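Local atomic coordinates of lysine-specific demethylase REF6 (Arabidopsis thaliana, PDB entry 6A58), a protein that removes methyl groups from a di- or trimethylated lysine of the histone H3 tail and binds specific DNA sequences through its C-terminal C2H2 zinc fingers. Residues 24-29 / 42-47; 96-99 / 105-108. All coordinates share one frame; numbering follows the deposited sequence.

Interaction 1 of 2, residues 24-29 / 42-47; sequences QCNMEG and LHKRNI. With ZN (zinc ion), chain B.
Cys25 and His43 meet at a zinc ion, the thiolate from the loop that follows strand 23-24 and the imidazole from the last turn of helix 37-44. SG of Cys25 lies 2.3 Å from the zinc and NE2 of His43 2.1 Å from it. Held by the same metal, Cys25 SG and His43 NE2 are 3.5 Å apart, the sulfur in the plane of the imidazole at its edge. Both first torsions are trans: SG of Cys25 stands opposite its backbone N (chi1 -177°) and CG of His43 likewise (chi1 176°), which swings each donor atom out from its backbone toward the metal. The sulfur has a further partner, the backbone N of Met27, which donates to Cys25 SG at 3.5 Å along a nearly straight line (165°) and would be expected to temper the charge on the thiolate. Farther out, Lys44 stretches its chain, fully extended beyond CG, across Asn26 at about a right angle. Its CE comes to 3.5 Å from OD1 of Asn26, while NZ reaches a water at 2.9 Å that in turn donates to the backbone O of Gln24, so that a water joins Lys44 to the end of strand 23-24. The helix closes just after these residues in a Schellman motif, with Asn46 at positive phi as its C-prime residue and Ile47 N bonded to Leu42 O. Cys30 and His60 complete the metal site, and the ring of His43 also meets those of Phe34 and His60. His60, the last ligand, comes from helix 60-70, the helix of the second finger; this is a degenerate C2H2 zinc finger whose Cys2His2 site is completed from the next finger.

Interaction 2 of 2, residues 96-99 / 105-108; sequences HIRV and PYVC. With ZN (zinc ion), chain D; ZN (zinc ion), chain E.
Arg98 passes the rim of its guanidinium over CG of Pro105, which lies 4.0 Å from NE of the arginine. The arginine chain is extended from CG to NE, with CG opposite the carbonyl carbon (chi1 -63°), and this carries the charged end off helix 90-101 to the start of strand 106-107. The arginine side chain crosses that of Tyr106 at about a right angle, with the guanidinium and ring planes 67° apart. NH1 comes to the edge of the tyrosine ring, close to its plane, at 3.7 Å from CE2, and lies 3.6 Å from OH. A water joins the two polar ends: it accepts from Arg98 NH1 at 2.9 Å, in the guanidinium plane, and sits 3.0 Å from Tyr106 OH. NH1 also donates to the backbone O of Arg118, so the same nitrogen serves both the water and the following finger. Tyr106 itself has CB of Pro105 over one face, and its side chain packs on Val120 and Phe123 of helix 120-129. With an alanine here, the carbonyl of Arg118 would probably lose this donor, the water its link to the helix, and CG of Pro105 the arginine lying against it. The flanking residues belong to two separate metal sites. NE2 of His96 binds one zinc at 2.1 Å, together with Cys78, Cys83 and His100; SG of Cys108 binds another, also at 2.1 Å, with Cys113, His126 and His132. The contact is thus a surface junction between successive C2H2 fingers, in which an arginine on the helix of the third finger packs against the linker end and first strand of the fourth.

Interaction 1 comes first along the chain and is complete before interaction 2 begins; their centres are 40 Å apart, on opposite sides of the chain's centre, and their nearest atoms are about 27 Å from each other. They share no helix or sheet. Residues 24-29 and 42-47 supply two of the four ligands of one zinc at the N-terminal end of the finger array, within a site that ties the first finger to helix 60-70. Residues 96-99 and 105-108 instead bridge two fingers that each keep their own zinc; they fall within the DNA-binding region, which also takes in helix 60-70. The array is therefore joined in two ways, by a shared metal site near its start and by side-chain packing near its end.

Interaction 1 of 2, residues 24-29 / 42-47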
ATOM      1  N   GLN A  24     -13.207  -1.020  20.061  1.00 28.42           N
ATOM      2  CA  GLN A  24     -12.278  -1.745  19.189  1.00 28.43           C
ATOM      3  C   GLN A  24     -12.972  -2.933  18.510  1.00 28.22           C
ATOM      4  O   GLN A  24     -13.841  -3.578  19.108  1.00 28.79           O
ATOM      5  CB  GLN A  24     -11.051  -2.220  19.986  1.00 28.95           C
ATOM      6  CG  GLN A  24     -10.134  -1.100  20.491  1.00 29.86           C
ATOM      7  CD  GLN A  24     -10.628  -0.384  21.746  1.00 30.64           C
ATOM      8  OE1 GLN A  24     -11.507  -0.873  22.462  1.00 31.67           O
ATOM      9  NE2 GLN A  24     -10.052   0.784  22.024  1.00 31.94           N
ATOM     10  N   CYS A  25     -12.589  -3.208  17.263  1.00 27.07           N
ATOM     11  CA  CYS A  25     -13.096  -4.369  16.524  1.00 27.73           C
ATOM     12  C   CYS A  25     -12.368  -5.634  16.957  1.00 28.48           C
ATOM     13  O   CYS A  25     -11.139  -5.644  17.035  1.00 28.27           O
ATOM     14  CB  CYS A  25     -12.927  -4.181  15.018  1.00 27.62           C
ATOM     15  SG  CYS A  25     -13.617  -5.551  14.058  1.00 28.18           S
ATOM     16  N   ASN A  26     -13.129  -6.699  17.221  1.00 29.34           N
ATOM     17  CA  ASN A  26     -12.558  -7.976  17.678  1.00 30.43           C
ATOM     18  C   ASN A  26     -12.338  -9.010  16.566  1.00 31.71           C
ATOM     19  O   ASN A  26     -11.986 -10.156  16.857  1.00 32.87           O
ATOM     20  CB  ASN A  26     -13.399  -8.575  18.821  1.00 30.29           C
ATOM     21  CG  ASN A  26     -14.809  -8.958  18.401  1.00 31.26           C
ATOM     22  OD1 ASN A  26     -15.245  -8.699  17.277  1.00 31.71           O
ATOM     23  ND2 ASN A  26     -15.540  -9.566  19.330  1.00 32.13           N
ATOM     24  N   MET A  27     -12.542  -8.619  15.307  1.00 32.35           N
ATOM     25  CA  MET A  27     -12.291  -9.510  14.172  1.00 33.97           C
ATOM     26  C   MET A  27     -10.791  -9.717  13.997  1.00 34.81           C
ATOM     27  O   MET A  27     -10.008  -8.783  14.177  1.00 32.23           O
ATOM     28  CB  MET A  27     -12.898  -8.945  12.884  1.00 35.41           C
ATOM     29  CG  MET A  27     -14.417  -8.867  12.899  1.00 36.39           C
ATOM     30  SD  MET A  27     -15.197 -10.493  12.863  1.00 39.67           S
ATOM     31  CE  MET A  27     -14.908 -10.963  11.161  1.00 39.37           C
ATOM     32  N   GLU A  28     -10.402 -10.943  13.653  1.00 36.58           N
ATOM     33  CA  GLU A  28      -8.987 -11.310  13.554  1.00 37.73           C
ATOM     34  C   GLU A  28      -8.276 -10.446  12.512  1.00 35.99           C
ATOM     35  O   GLU A  28      -8.742 -10.315  11.379  1.00 36.35           O
ATOM     36  CB  GLU A  28      -8.828 -12.798  13.202  1.00 40.59           C
ATOM     37  CG  GLU A  28      -7.426 -13.360  13.422  1.00 43.22           C
ATOM     38  CD  GLU A  28      -7.025 -13.423  14.888  1.00 45.84           C
ATOM     39  OE1 GLU A  28      -5.865 -13.080  15.202  1.00 48.28           O
ATOM     40  OE2 GLU A  28      -7.861 -13.815  15.731  1.00 49.36           O
ATOM     41  N   GLY A  29      -7.172  -9.826  12.924  1.00 34.30           N
ATOM     42  CA  GLY A  29      -6.374  -8.975  12.048  1.00 33.22           C
ATOM     43  C   GLY A  29      -6.826  -7.525  11.938  1.00 31.96           C
ATOM     44  O   GLY A  29      -6.093  -6.706  11.383  1.00 33.45           O
ATOM     45  N   LEU A  42     -22.257  -1.446  13.111  1.00 24.96           N
ATOM     46  CA  LEU A  42     -22.343  -1.244  11.664  1.00 25.17           C
ATOM     47  C   LEU A  42     -21.087  -1.766  10.961  1.00 24.60           C
ATOM     48  O   LEU A  42     -21.172  -2.363   9.884  1.00 24.69           O
ATOM     49  CB  LEU A  42     -22.584   0.233  11.327  1.00 25.91           C
ATOM     50  CG  LEU A  42     -23.920   0.811  11.821  1.00 26.87           C
ATOM     51  CD1 LEU A  42     -23.959   2.319  11.633  1.00 27.74           C
ATOM     52  CD2 LEU A  42     -25.105   0.148  11.133  1.00 26.77           C
ATOM     53  N   HIS A  43     -19.929  -1.563  11.588  1.00 24.28           N
ATOM     54  CA  HIS A  43     -18.670  -2.113  11.096  1.00 25.04           C
ATOM     55  C   HIS A  43     -18.680  -3.647  11.025  1.00 25.89           C
ATOM     56  O   HIS A  43     -18.194  -4.218  10.051  1.00 26.14           O
ATOM     57  CB  HIS A  43     -17.515  -1.633  11.980  1.00 24.70           C
ATOM     58  CG  HIS A  43     -16.191  -2.221  11.615  1.00 24.50           C
ATOM     59  ND1 HIS A  43     -15.524  -1.881  10.460  1.00 24.34           N
ATOM     60  CD2 HIS A  43     -15.402  -3.111  12.261  1.00 24.89           C
ATOM     61  CE1 HIS A  43     -14.382  -2.543  10.405  1.00 25.46           C
ATOM     62  NE2 HIS A  43     -14.288  -3.302  11.481  1.00 24.85           N
ATOM     63  N   LYS A  44     -19.243  -4.302  12.038  1.00 27.26           N
ATOM     64  CA  LYS A  44     -19.354  -5.770  12.044  1.00 28.48           C
ATOM     65  C   LYS A  44     -20.327  -6.324  10.987  1.00 29.25           C
ATOM     66  O   LYS A  44     -20.261  -7.511  10.655  1.00 30.20           O
ATOM     67  CB  LYS A  44     -19.700  -6.286  13.442  1.00 29.87           C
ATOM     68  CG  LYS A  44     -18.540  -6.139  14.407  1.00 31.24           C
ATOM     69  CD  LYS A  44     -18.923  -6.526  15.819  1.00 33.21           C
ATOM     70  CE  LYS A  44     -17.747  -6.332  16.757  1.00 34.30           C
ATOM     71  NZ  LYS A  44     -18.058  -6.748  18.149  1.00 35.49           N
ATOM     72  N   ARG A  45     -21.212  -5.460  10.475  1.00 28.13           N
ATOM     73  CA  ARG A  45     -22.068  -5.775   9.321  0.70 28.29           C
ATOM     74  C   ARG A  45     -21.403  -5.406   7.987  1.00 28.16           C
ATOM     75  O   ARG A  45     -22.056  -5.373   6.937  1.00 27.87           O
ATOM     76  CB  ARG A  45     -23.412  -5.058   9.459  0.70 28.18           C
ATOM     77  CG  ARG A  45     -24.293  -5.639  10.555  0.70 28.52           C
ATOM     78  CD  ARG A  45     -25.488  -4.758  10.833  0.70 28.30           C
ATOM     79  NE  ARG A  45     -26.271  -4.474   9.630  0.70 28.08           N
ATOM     80  CZ  ARG A  45     -27.282  -3.608   9.569  0.70 27.50           C
ATOM     81  NH1 ARG A  45     -27.671  -2.923  10.648  0.70 27.35           N
ATOM     82  NH2 ARG A  45     -27.911  -3.421   8.410  0.70 27.61           N
ATOM     83  N   ASN A  46     -20.094  -5.138   8.025  1.00 27.53           N
ATOM     84  CA  ASN A  46     -19.283  -4.842   6.844  1.00 27.68           C
ATOM     85  C   ASN A  46     -19.763  -3.641   6.032  1.00 26.77           C
ATOM     86  O   ASN A  46     -19.685  -3.636   4.800  1.00 27.70           O
ATOM     87  CB  ASN A  46     -19.134  -6.104   5.978  1.00 28.68           C
ATOM     88  CG  ASN A  46     -18.509  -7.256   6.742  1.00 29.36           C
ATOM     89  OD1 ASN A  46     -19.012  -8.377   6.720  1.00 32.69           O
ATOM     90  ND2 ASN A  46     -17.420  -6.977   7.442  1.00 29.08           N
ATOM     91  N   ILE A  47     -20.232  -2.617   6.743  1.00 25.73           N
ATOM     92  CA  ILE A  47     -20.620  -1.345   6.146  1.00 25.72           C
ATOM     93  C   ILE A  47     -19.403  -0.428   6.216  1.00 25.68           C
ATOM     94  O   ILE A  47     -18.772  -0.314   7.268  1.00 25.45           O
ATOM     95  CB  ILE A  47     -21.804  -0.695   6.893  1.00 25.91           C
ATOM     96  CG1 ILE A  47     -23.033  -1.611   6.855  1.00 26.39           C
ATOM     97  CG2 ILE A  47     -22.141   0.666   6.286  1.00 26.06           C
ATOM     98  CD1 ILE A  47     -24.064  -1.314   7.920  1.00 26.63           C
TER
HETATM   99 ZN    ZN B1401     -12.946  -4.807  11.990  0.90 32.62          ZN
HETATM  100  O   HOH W   1     -15.493  -5.802  19.012  1.00 33.74           O

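Interaction 2 of 2, residues 96-99 / 105-108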
ATOM      1  N   HIS A  96      11.576   4.587  -5.100  1.00 28.23           N
ATOM      2  CA  HIS A  96      11.661   5.989  -5.522  1.00 27.60           C
ATOM      3  C   HIS A  96      13.023   6.637  -5.271  1.00 26.53           C
ATOM      4  O   HIS A  96      13.524   7.370  -6.129  1.00 26.44           O
ATOM      5  CB  HIS A  96      10.580   6.838  -4.854  1.00 27.61           C
ATOM      6  CG  HIS A  96      10.821   8.309  -4.980  1.00 27.66           C
ATOM      7  ND1 HIS A  96      10.563   9.005  -6.139  1.00 28.17           N
ATOM      8  CD2 HIS A  96      11.318   9.210  -4.100  1.00 27.93           C
ATOM      9  CE1 HIS A  96      10.882  10.275  -5.965  1.00 28.37           C
ATOM     10  NE2 HIS A  96      11.343  10.425  -4.737  1.00 28.44           N
ATOM     11  N   ILE A  97      13.617   6.376  -4.107  1.00 25.70           N
ATOM     12  CA  ILE A  97      14.916   6.971  -3.748  1.00 25.15           C
ATOM     13  C   ILE A  97      16.001   6.612  -4.778  1.00 25.08           C
ATOM     14  O   ILE A  97      16.912   7.408  -5.026  1.00 24.68           O
ATOM     15  CB  ILE A  97      15.346   6.588  -2.308  1.00 25.13           C
ATOM     16  CG1 ILE A  97      14.403   7.230  -1.284  1.00 25.78           C
ATOM     17  CG2 ILE A  97      16.773   7.041  -2.010  1.00 25.09           C
ATOM     18  CD1 ILE A  97      14.415   6.562   0.074  1.00 26.14           C
ATOM     19  N   ARG A  98      15.883   5.442  -5.404  1.00 24.18           N
ATOM     20  CA  ARG A  98      16.814   5.043  -6.465  1.00 24.59           C
ATOM     21  C   ARG A  98      16.819   6.003  -7.661  1.00 24.69           C
ATOM     22  O   ARG A  98      17.827   6.098  -8.361  1.00 24.66           O
ATOM     23  CB  ARG A  98      16.532   3.617  -6.949  1.00 25.03           C
ATOM     24  CG  ARG A  98      16.728   2.546  -5.885  1.00 25.97           C
ATOM     25  CD  ARG A  98      16.216   1.204  -6.369  1.00 26.27           C
ATOM     26  NE  ARG A  98      16.089   0.261  -5.263  1.00 27.05           N
ATOM     27  CZ  ARG A  98      15.322  -0.834  -5.274  1.00 27.09           C
ATOM     28  NH1 ARG A  98      14.603  -1.168  -6.343  1.00 27.26           N
ATOM     29  NH2 ARG A  98      15.278  -1.608  -4.192  1.00 28.03           N
ATOM     30  N   VAL A  99      15.709   6.707  -7.893  1.00 24.71           N
ATOM     31  CA  VAL A  99      15.647   7.733  -8.948  1.00 25.02           C
ATOM     32  C   VAL A  99      16.664   8.837  -8.652  1.00 25.18           C
ATOM     33  O   VAL A  99      17.344   9.311  -9.562  1.00 25.48           O
ATOM     34  CB  VAL A  99      14.227   8.339  -9.104  1.00 26.26           C
ATOM     35  CG1 VAL A  99      14.206   9.447 -10.153  1.00 26.94           C
ATOM     36  CG2 VAL A  99      13.218   7.254  -9.466  1.00 26.78           C
ATOM     37  N   PRO A 105      19.807  -1.678  -9.551  1.00 27.12           N
ATOM     38  CA  PRO A 105      20.289  -2.905  -8.881  1.00 27.38           C
ATOM     39  C   PRO A 105      20.179  -4.209  -9.674  1.00 28.00           C
ATOM     40  O   PRO A 105      20.928  -5.154  -9.395  1.00 28.41           O
ATOM     41  CB  PRO A 105      19.397  -2.994  -7.631  1.00 27.23           C
ATOM     42  CG  PRO A 105      18.841  -1.626  -7.436  1.00 27.35           C
ATOM     43  CD  PRO A 105      18.668  -1.088  -8.823  1.00 26.96           C
ATOM     44  N   TYR A 106      19.255  -4.262 -10.628  1.00 28.27           N
ATOM     45  CA  TYR A 106      18.918  -5.502 -11.324  1.00 29.58           C
ATOM     46  C   TYR A 106      19.567  -5.499 -12.698  1.00 31.85           C
ATOM     47  O   TYR A 106      19.242  -4.662 -13.538  1.00 31.59           O
ATOM     48  CB  TYR A 106      17.400  -5.645 -11.394  1.00 29.32           C
ATOM     49  CG  TYR A 106      16.772  -5.420 -10.039  1.00 28.81           C
ATOM     50  CD1 TYR A 106      16.810  -6.411  -9.058  1.00 28.66           C
ATOM     51  CD2 TYR A 106      16.195  -4.191  -9.707  1.00 28.13           C
ATOM     52  CE1 TYR A 106      16.269  -6.197  -7.801  1.00 28.22           C
ATOM     53  CE2 TYR A 106      15.652  -3.968  -8.451  1.00 27.98           C
ATOM     54  CZ  TYR A 106      15.692  -4.975  -7.499  1.00 27.77           C
ATOM     55  OH  TYR A 106      15.161  -4.760  -6.255  1.00 27.61           O
ATOM     56  N   VAL A 107      20.506  -6.427 -12.899  1.00 33.60           N
ATOM     57  CA  VAL A 107      21.286  -6.518 -14.129  1.00 35.35           C
ATOM     58  C   VAL A 107      20.953  -7.840 -14.809  1.00 37.81           C
ATOM     59  O   VAL A 107      20.994  -8.895 -14.170  1.00 37.45           O
ATOM     60  CB  VAL A 107      22.804  -6.453 -13.845  1.00 35.92           C
ATOM     61  CG1 VAL A 107      23.597  -6.390 -15.149  1.00 36.40           C
ATOM     62  CG2 VAL A 107      23.129  -5.257 -12.950  1.00 36.12           C
ATOM     63  N   CYS A 108      20.628  -7.774 -16.099  1.00 39.85           N
ATOM     64  CA  CYS A 108      20.296  -8.967 -16.877  1.00 43.09           C
ATOM     65  C   CYS A 108      21.537  -9.839 -17.070  1.00 45.46           C
ATOM     66  O   CYS A 108      22.617  -9.329 -17.371  1.00 45.69           O
ATOM     67  CB  CYS A 108      19.714  -8.578 -18.235  1.00 43.47           C
ATOM     68  SG  CYS A 108      19.057  -9.981 -19.163  1.00 46.10           S
TER
HETATM   69 ZN    ZN D1403      12.331  11.937  -3.661  0.80 31.10          ZN
HETATM   70 ZN    ZN E1404      18.115  -9.120 -20.826  1.00 56.45          ZN
HETATM   71  O   HOH W   2      12.607  -3.195  -6.696  1.00 33.72           O